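Local coordinates for pancreatic lipase related protein 2 (Equus caballus, PDB 1W52) that probably hydrolyses the acyl ester bonds of galactolipids and triacylglycerols, as a secreted, calcium-binding lipase of the alpha/beta-hydrolase superfamily, at residues F39-N44 / N102-D107; I346-S351 / P381-T386. All coordinates share one frame; numbering follows the deposited sequence.

Contact 1: F39-N44 / N102-D107; sequences FLLYTN and NCISVD
Strands 39-43 and 102-107 run antiparallel, their axes 4.6 Å apart at the closest, with L40 facing S105 and Y42 facing C103 as hydrogen-bonded pairs and F39-V106 and L41-I104 as non-hydrogen-bonded ones. They belong to the central mixed sheet of the alpha/beta-hydrolase fold, near the edge formed by strand 50-53. Each hydrogen-bonded pair closes its ring with two bonds. L40 N reaches S105 O at 3.0 Å, and S105 N returns to L40 O. Y42 N bonds C103 O, and C103 N returns to Y42 O with 167° at the hydrogen.

On the face carrying F39, L41, I104 and V106, the F39 ring lies alongside V106 and points the same way, so that V106 CG2 comes to the ring's edge, 4.0 Å from CD1. I104 CG2 meets the CB of F39, while its other branch, CG1, takes the methyl CD1 of L41 at 3.6 Å. With CG anti to the backbone N (chi1 -171°), the L41 side chain crosses that of I104 at a slant. Helix 116-141 packs over F39 and V106.

Y42, L40, C103 and S105 turn to the other face, where helix 87-96 touches Y42 and S105 and C103 is tied to C92 by a disulfide. At the far end N102 is gripped from outside the pair: OD1 accepts from Q67 N, and ND2 bonds T72 OG1.

Contact 2: I346-S351 / P381-T386; sequences ITLAGS and PDSSYT
In T347 the hydroxyl lies opposite the carbonyl carbon and beside the backbone N (chi1 -81°), which carries OG1 across to S383 O and the CB of S384; L348, with a similar first torsion of -76° and CG-CD1 extended, sends its CD1 methyl to the ring of Y385. T347 OG1 donates to S383 O at 3.1 Å, the donor tilted somewhat from the carbonyl plane, and the CB of S384 lies beside T347 OG1. With an alanine here both OG1 and CG2 are gone, and S383 O would probably lose its hydroxyl donor and the methyl lying against it.

The L348 methyl meets the Y385 ring at its edge and in its plane, 3.5 Å from CE1, while F375 stacks on that ring. I346 also packs on F403 and I422, and L348 on L379. One backbone bond, I346 N to Y385 O, is 3.0 Å long but bent to 132°, its donor well above the carbonyl plane. Further along, the D382 CA-H contacts L348 O, and the pyrrolidine ring of P381 lies against the carbonyls of G350 and S351.

The two segments run nearly antiparallel within the PLAT/LH2 domain, a beta-sandwich in this family. Segment 346-351 leaves strand 340-344 and leads on to strand 355-356; segment 381-386 follows strand 377-378 and runs directly into strand 387-391.

From the N terminus, the chain first lays down strand 38-43, passes through strands 50-53 and 72-76 and helix 87-96, and returns at 102-107, where contact 1 closes a loop of 57 residues inside the lipase domain. It then runs through the rest of the alpha/beta-hydrolase sheet and its helices before entering the PLAT/LH2 domain. There contact 2 closes a shorter loop, 29 residues with no helix. The two loops neither nest nor cross: they stand in series, their centres about 58 Å apart on opposite sides of the chain's centre. Contact 1 joins neighbouring strands near one edge of the lipase sheet; contact 2 joins two connecting segments of the PLAT/LH2 domain.

Contact 1: F39-N44 / N102-D107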
loop_
_atom_site.group_PDB
_atom_site.type_symbol
_atom_site.label_atom_id
_atom_site.label_comp_id
_atom_site.label_asym_id
_atom_site.label_seq_id
_atom_site.Cartn_x
_atom_site.Cartn_y
_atom_site.Cartn_z
ATOM N N PHE A 39 19.656 -14.027 5.954
ATOM C CA PHE A 39 18.728 -14.371 4.873
ATOM C C PHE A 39 17.985 -15.673 5.143
ATOM O O PHE A 39 18.595 -16.702 5.305
ATOM C CB PHE A 39 19.542 -14.504 3.619
ATOM C CG PHE A 39 20.274 -13.251 3.256
ATOM C CD1 PHE A 39 19.576 -12.165 2.814
ATOM C CD2 PHE A 39 21.656 -13.178 3.348
ATOM C CE1 PHE A 39 20.227 -11.015 2.471
ATOM C CE2 PHE A 39 22.348 -12.020 2.977
ATOM C CZ PHE A 39 21.627 -10.927 2.548
ATOM N N LEU A 40 16.665 -15.628 5.238
ATOM C CA LEU A 40 15.893 -16.819 5.614
ATOM C C LEU A 40 15.025 -17.263 4.464
ATOM O O LEU A 40 14.201 -16.482 3.967
ATOM C CB LEU A 40 14.989 -16.559 6.783
ATOM C CG LEU A 40 15.583 -15.667 7.858
ATOM C CD1 LEU A 40 14.632 -15.632 8.984
ATOM C CD2 LEU A 40 16.942 -16.170 8.326
ATOM N N LEU A 41 15.212 -18.524 4.045
ATOM C CA LEU A 41 14.705 -18.970 2.740
ATOM C C LEU A 41 13.464 -19.850 2.833
ATOM O O LEU A 41 13.465 -20.889 3.462
ATOM C CB LEU A 41 15.794 -19.659 1.910
ATOM C CG LEU A 41 15.444 -19.979 0.444
ATOM C CD1 LEU A 41 14.473 -19.023 -0.200
ATOM C CD2 LEU A 41 16.668 -19.943 -0.397
ATOM N N TYR A 42 12.407 -19.371 2.211
ATOM C CA TYR A 42 11.159 -20.057 2.152
ATOM C C TYR A 42 10.882 -20.302 0.665
ATOM O O TYR A 42 11.137 -19.446 -0.175
ATOM C CB TYR A 42 10.069 -19.188 2.754
ATOM C CG TYR A 42 10.112 -18.982 4.267
ATOM C CD1 TYR A 42 9.465 -19.871 5.110
ATOM C CD2 TYR A 42 10.730 -17.847 4.857
ATOM C CE1 TYR A 42 9.460 -19.671 6.514
ATOM C CE2 TYR A 42 10.731 -17.646 6.265
ATOM C CZ TYR A 42 10.093 -18.563 7.084
ATOM O OH TYR A 42 10.059 -18.429 8.459
ATOM N N THR A 43 10.397 -21.504 0.370
ATOM C CA THR A 43 10.060 -21.976 -0.983
ATOM C C THR A 43 8.892 -22.929 -0.842
ATOM O O THR A 43 8.630 -23.418 0.253
ATOM C CB THR A 43 11.209 -22.770 -1.631
ATOM O OG1 THR A 43 11.792 -23.654 -0.656
ATOM C CG2 THR A 43 12.347 -21.862 -2.089
ATOM N N ASN A 44 8.214 -23.241 -1.947
ATOM C CA ASN A 44 6.941 -23.947 -1.828
ATOM C C ASN A 44 7.219 -25.310 -1.241
ATOM O O ASN A 44 6.348 -25.921 -0.639
ATOM C CB ASN A 44 6.226 -24.083 -3.155
ATOM C CG ASN A 44 6.164 -22.811 -3.897
ATOM O OD1 ASN A 44 7.166 -22.365 -4.423
ATOM N ND2 ASN A 44 4.996 -22.210 -3.958
ATOM N N ASN A 102 10.667 -18.574 -4.778
ATOM C CA ASN A 102 11.597 -18.363 -3.695
ATOM C C ASN A 102 11.280 -17.080 -2.980
ATOM O O ASN A 102 11.277 -15.999 -3.596
ATOM C CB ASN A 102 13.003 -18.186 -4.266
ATOM C CG ASN A 102 13.387 -19.282 -5.197
ATOM O OD1 ASN A 102 13.279 -20.462 -4.833
ATOM N ND2 ASN A 102 13.850 -18.919 -6.412
ATOM N N CYS A 103 11.044 -17.165 -1.675
ATOM C CA CYS A 103 10.858 -15.952 -0.888
ATOM C C CYS A 103 11.813 -15.904 0.284
ATOM O O CYS A 103 11.802 -16.774 1.115
ATOM C CB CYS A 103 9.403 -15.811 -0.445
ATOM S SG CYS A 103 9.097 -14.190 0.312
ATOM N N ILE A 104 12.664 -14.889 0.311
ATOM C CA ILE A 104 13.591 -14.663 1.426
ATOM C C ILE A 104 13.209 -13.431 2.266
ATOM O O ILE A 104 12.907 -12.347 1.731
ATOM C CB ILE A 104 15.055 -14.451 0.934
ATOM C CG1 ILE A 104 15.503 -15.530 -0.067
ATOM C CG2 ILE A 104 16.006 -14.384 2.125
ATOM C CD1 ILE A 104 16.621 -15.049 -0.974
ATOM N N SER A 105 13.271 -13.626 3.583
ATOM C CA SER A 105 13.017 -12.605 4.577
ATOM C C SER A 105 14.377 -12.189 5.065
ATOM O O SER A 105 15.155 -13.028 5.476
ATOM C CB SER A 105 12.179 -13.198 5.705
ATOM O OG SER A 105 12.158 -12.350 6.848
ATOM N N VAL A 106 14.688 -10.905 4.948
ATOM C CA VAL A 106 15.992 -10.379 5.336
ATOM C C VAL A 106 15.925 -9.873 6.784
ATOM O O VAL A 106 15.453 -8.765 7.033
ATOM C CB VAL A 106 16.414 -9.236 4.417
ATOM C CG1 VAL A 106 17.759 -8.645 4.881
ATOM C CG2 VAL A 106 16.491 -9.701 2.961
ATOM N N ASP A 107 16.376 -10.684 7.736
ATOM C CA ASP A 107 16.328 -10.292 9.136
ATOM C C ASP A 107 17.590 -9.579 9.549
ATOM O O ASP A 107 18.643 -10.177 9.561
ATOM C CB ASP A 107 16.159 -11.508 10.028
ATOM C CG ASP A 107 16.297 -11.166 11.517
ATOM O OD1 ASP A 107 17.410 -10.898 11.944
ATOM O OD2 ASP A 107 15.371 -11.145 12.341
#

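Contact 2: I346-S351 / P381-T386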
loop_
_atom_site.group_PDB
_atom_site.type_symbol
_atom_site.label_atom_id
_atom_site.label_comp_id
_atom_site.label_asym_id
_atom_site.label_seq_id
_atom_site.Cartn_x
_atom_site.Cartn_y
_atom_site.Cartn_z
ATOM N N ILE A 346 -28.363 9.888 -7.946
ATOM C CA ILE A 346 -29.780 10.002 -7.604
ATOM C C ILE A 346 -30.285 11.371 -8.105
ATOM O O ILE A 346 -29.797 12.408 -7.674
ATOM C CB ILE A 346 -30.007 9.766 -6.073
ATOM C CG1 ILE A 346 -30.036 8.244 -5.792
ATOM C CG2 ILE A 346 -31.294 10.410 -5.616
ATOM C CD1 ILE A 346 -30.166 7.768 -4.329
ATOM N N THR A 347 -31.203 11.329 -9.076
ATOM C CA THR A 347 -31.963 12.489 -9.551
ATOM C C THR A 347 -33.308 12.505 -8.843
ATOM O O THR A 347 -33.982 11.469 -8.742
ATOM C CB THR A 347 -32.196 12.414 -11.087
ATOM O OG1 THR A 347 -31.034 12.860 -11.793
ATOM C CG2 THR A 347 -33.286 13.395 -11.538
ATOM N N LEU A 348 -33.710 13.681 -8.371
ATOM C CA LEU A 348 -34.879 13.771 -7.501
ATOM C C LEU A 348 -36.181 13.850 -8.280
ATOM O O LEU A 348 -36.192 13.826 -9.511
ATOM C CB LEU A 348 -34.737 14.945 -6.525
ATOM C CG LEU A 348 -33.758 14.660 -5.376
ATOM C CD1 LEU A 348 -33.719 15.845 -4.449
ATOM C CD2 LEU A 348 -34.095 13.377 -4.578
ATOM N N ALA A 349 -37.281 13.896 -7.546
ATOM C CA ALA A 349 -38.588 14.014 -8.151
ATOM C C ALA A 349 -39.515 14.750 -7.186
ATOM O O ALA A 349 -39.056 15.309 -6.181
ATOM C CB ALA A 349 -39.112 12.629 -8.490
ATOM N N GLY A 350 -40.803 14.792 -7.528
ATOM C CA GLY A 350 -41.850 15.283 -6.639
ATOM C C GLY A 350 -42.312 16.709 -6.901
ATOM O O GLY A 350 -42.187 17.225 -8.024
ATOM N N SER A 351 -42.849 17.338 -5.848
ATOM C CA SER A 351 -43.395 18.697 -5.921
ATOM C C SER A 351 -42.760 19.645 -4.900
ATOM O O SER A 351 -42.236 20.706 -5.260
ATOM C CB SER A 351 -44.920 18.666 -5.728
ATOM O OG SER A 351 -45.564 19.673 -6.498
ATOM N N PRO A 381 -37.206 19.230 -6.838
ATOM C CA PRO A 381 -37.587 18.238 -7.853
ATOM C C PRO A 381 -36.759 18.242 -9.134
ATOM O O PRO A 381 -36.242 19.276 -9.574
ATOM C CB PRO A 381 -39.050 18.592 -8.170
ATOM C CG PRO A 381 -39.533 19.305 -6.983
ATOM C CD PRO A 381 -38.350 20.100 -6.498
ATOM N N ASP A 382 -36.675 17.041 -9.711
ATOM C CA ASP A 382 -35.884 16.712 -10.896
ATOM C C ASP A 382 -34.633 17.572 -11.110
ATOM O O ASP A 382 -34.597 18.473 -11.957
ATOM C CB ASP A 382 -36.794 16.620 -12.122
ATOM C CG ASP A 382 -37.562 15.306 -12.153
ATOM O OD1 ASP A 382 -38.674 15.242 -11.575
ATOM O OD2 ASP A 382 -37.104 14.271 -12.690
ATOM N N SER A 383 -33.625 17.256 -10.291
ATOM C CA SER A 383 -32.264 17.775 -10.411
ATOM C C SER A 383 -31.324 16.561 -10.603
ATOM O O SER A 383 -31.412 15.888 -11.635
ATOM C CB SER A 383 -31.899 18.637 -9.192
ATOM O OG SER A 383 -32.251 17.993 -7.978
ATOM N N SER A 384 -30.454 16.271 -9.633
ATOM C CA SER A 384 -29.539 15.116 -9.689
ATOM C C SER A 384 -28.429 15.269 -8.663
ATOM O O SER A 384 -28.002 16.391 -8.367
ATOM C CB SER A 384 -28.913 14.891 -11.073
ATOM O OG SER A 384 -28.080 15.968 -11.444
ATOM N N TYR A 385 -27.934 14.132 -8.174
ATOM C CA TYR A 385 -27.102 14.090 -6.972
ATOM C C TYR A 385 -26.311 12.754 -6.845
ATOM O O TYR A 385 -26.821 11.775 -6.264
ATOM C CB TYR A 385 -27.985 14.346 -5.711
ATOM C CG TYR A 385 -28.642 15.754 -5.594
ATOM C CD1 TYR A 385 -29.984 15.896 -5.207
ATOM C CD2 TYR A 385 -27.912 16.938 -5.854
ATOM C CE1 TYR A 385 -30.579 17.169 -5.103
ATOM C CE2 TYR A 385 -28.510 18.208 -5.749
ATOM C CZ TYR A 385 -29.841 18.311 -5.372
ATOM O OH TYR A 385 -30.438 19.545 -5.254
ATOM N N THR A 386 -25.076 12.738 -7.383
ATOM C CA THR A 386 -24.164 11.571 -7.294
ATOM C C THR A 386 -23.141 11.636 -6.161
ATOM O O THR A 386 -22.820 12.712 -5.638
ATOM C CB THR A 386 -23.335 11.358 -8.598
ATOM O OG1 THR A 386 -22.761 12.587 -9.033
ATOM C CG2 THR A 386 -24.169 10.976 -9.725
#